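Local structure of putative uncharacterized protein lp_3323 (Lactobacillus plantarum, 3DC7) at residues S30-N35 with S55-I60. The protein is of unknown function but probably acts as an esterase or acylhydrolase of the SGNH (GDSL-like) hydrolase superfamily. Sequence-based numbering, arbitrary orientation.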
loop_
_atom_site.group_PDB
_atom_site.type_symbol
_atom_site.label_atom_id
_atom_site.label_comp_id
_atom_site.label_asym_id
_atom_site.label_seq_id
_atom_site.Cartn_x
_atom_site.Cartn_y
_atom_site.Cartn_z
ATOM N N SER A 30 -5.054 -12.280 22.564
ATOM C CA SER A 30 -5.219 -11.531 23.812
ATOM C C SER A 30 -5.418 -10.019 23.641
ATOM O O SER A 30 -6.003 -9.354 24.513
ATOM C CB SER A 30 -4.020 -11.755 24.716
ATOM O OG SER A 30 -4.211 -11.036 25.921
ATOM N N ILE A 31 -4.902 -9.480 22.538
ATOM C CA ILE A 31 -5.047 -8.068 22.205
ATOM C C ILE A 31 -6.521 -7.739 21.902
ATOM O O ILE A 31 -6.972 -6.629 22.133
ATOM C CB ILE A 31 -4.100 -7.700 21.032
ATOM C CG1 ILE A 31 -2.657 -8.122 21.388
ATOM C CG2 ILE A 31 -4.181 -6.207 20.692
ATOM C CD1 ILE A 31 -1.640 -8.039 20.239
ATOM N N THR A 32 -7.259 -8.735 21.413
ATOM C CA THR A 32 -8.702 -8.658 21.195
ATOM C C THR A 32 -9.514 -9.201 22.396
ATOM O O THR A 32 -10.577 -8.684 22.703
ATOM C CB THR A 32 -9.081 -9.420 19.899
ATOM O OG1 THR A 32 -8.372 -8.858 18.792
ATOM C CG2 THR A 32 -10.570 -9.331 19.603
ATOM N N ALA A 33 -9.012 -10.235 23.070
ATOM C CA ALA A 33 -9.760 -10.910 24.152
ATOM C C ALA A 33 -10.114 -9.993 25.319
ATOM O O ALA A 33 -9.299 -9.162 25.731
ATOM C CB ALA A 33 -8.994 -12.113 24.661
ATOM N N ASN A 34 -11.325 -10.154 25.849
ATOM C CA ASN A 34 -11.788 -9.363 26.995
ATOM C C ASN A 34 -10.892 -9.542 28.243
ATOM O O ASN A 34 -10.685 -8.595 29.003
ATOM C CB ASN A 34 -13.264 -9.681 27.301
ATOM C CG ASN A 34 -13.821 -8.882 28.486
ATOM O OD1 ASN A 34 -13.539 -7.689 28.650
ATOM N ND2 ASN A 34 -14.629 -9.549 29.317
ATOM N N ASN A 35 -10.334 -10.740 28.412
ATOM C CA ASN A 35 -9.480 -11.078 29.560
ATOM C C ASN A 35 -8.121 -10.343 29.659
ATOM O O ASN A 35 -7.161 -10.864 30.251
ATOM C CB ASN A 35 -9.286 -12.617 29.640
ATOM C CG ASN A 35 -8.519 -13.212 28.430
ATOM O OD1 ASN A 35 -7.605 -12.584 27.868
ATOM N ND2 ASN A 35 -8.879 -14.449 28.051
ATOM N N SER A 55 -21.452 -6.194 19.772
ATOM C CA SER A 55 -20.044 -6.346 19.422
ATOM C C SER A 55 -19.564 -7.691 19.938
ATOM O O SER A 55 -19.373 -7.865 21.146
ATOM C CB SER A 55 -19.211 -5.200 20.023
ATOM O OG SER A 55 -17.861 -5.212 19.563
ATOM N N ASP A 56 -19.385 -8.640 19.020
ATOM C CA ASP A 56 -18.985 -10.003 19.372
ATOM C C ASP A 56 -17.475 -10.176 19.478
ATOM O O ASP A 56 -16.734 -10.001 18.506
ATOM C CB ASP A 56 -19.580 -11.011 18.393
ATOM C CG ASP A 56 -21.102 -11.025 18.440
ATOM O OD1 ASP A 56 -21.726 -10.613 17.439
ATOM O OD2 ASP A 56 -21.680 -11.421 19.482
ATOM N N ASN A 57 -17.035 -10.527 20.678
ATOM C CA ASN A 57 -15.624 -10.676 20.987
ATOM C C ASN A 57 -15.224 -12.144 20.903
ATOM O O ASN A 57 -15.618 -12.947 21.756
ATOM C CB ASN A 57 -15.353 -10.114 22.382
ATOM C CG ASN A 57 -13.873 -10.034 22.718
ATOM O OD1 ASN A 57 -13.072 -10.855 22.273
ATOM N ND2 ASN A 57 -13.509 -9.059 23.547
ATOM N N LEU A 58 -14.448 -12.489 19.872
ATOM C CA LEU A 58 -13.945 -13.852 19.700
ATOM C C LEU A 58 -12.425 -13.923 19.889
ATOM O O LEU A 58 -11.720 -14.605 19.146
ATOM C CB LEU A 58 -14.349 -14.395 18.330
ATOM C CG LEU A 58 -15.861 -14.423 18.156
ATOM C CD1 LEU A 58 -16.252 -14.260 16.707
ATOM C CD2 LEU A 58 -16.424 -15.702 18.756
ATOM N N GLY A 59 -11.931 -13.205 20.888
ATOM C CA GLY A 59 -10.509 -13.208 21.205
ATOM C C GLY A 59 -10.254 -14.252 22.273
ATOM O O GLY A 59 -11.061 -14.426 23.187
ATOM N N ILE A 60 -9.140 -14.959 22.143
ATOM C CA ILE A 60 -8.711 -15.938 23.135
ATOM C C ILE A 60 -7.232 -15.696 23.333
ATOM O O ILE A 60 -6.469 -15.707 22.364
ATOM C CB ILE A 60 -8.943 -17.389 22.649
ATOM C CG1 ILE A 60 -10.442 -17.661 22.468
ATOM C CG2 ILE A 60 -8.331 -18.407 23.625
ATOM C CD1 ILE A 60 -10.786 -19.128 22.192
#
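Asn57 reaches from strand 56-59 to the loop 30-35, and its carboxamide carries the polar part of the contact. With CG anti to the backbone N (chi1 -171°), the amide comes up beside the backbone of Thr32, Ala33 and Asn34. ND2 gives a weak, bent hydrogen bond to Thr32 O at 3.1 Å (134°); that carbonyl also accepts from His43 NE2. OD1 turns back on its own chain and takes the N-H of Gly59 at 3.0 Å, the donor lying nearly along the C=O axis (162°), which makes an Asx turn. The bond from Gly59 N settles which end of the amide is the oxygen; the weak one to Thr32 O agrees. Replacing Asn57 by an alanine is likely to leave Gly59 N without its side-chain acceptor and Thr32 O with one donor fewer.

The remaining contacts are van der Waals ones, mostly of methyls and methylenes against polar atoms. The methyl CB of Ala33 rests on the peptide leaving Gly59, 3.4 Å from Gly59 O, and the CA atoms of Ala33 and Gly59 are 3.8 Å apart. A side chain on Gly59 would run into the backbone between Thr32 and Ala33. Thr32 CG2 passes alongside Asn57, 4.0 Å from OD1 and 4.2 Å from Gly59 CA, while Thr32 OG1 faces away to bond Tyr42 OH. Asn34 CB lies 3.8 Å from Asn57 ND2.

Strand 56-59, outermost on its side of the parallel sheet, pairs with strand 24-28, which runs into this loop. The arrangement fits the three-layer alpha/beta/alpha fold of SGNH hydrolases: Ser30, of the Gly-Asp-Ser sequence, is probably the nucleophile, and strand 56-59 leads into the family's second conserved block, whose glycine, a little further on, probably contributes to the oxyanion hole.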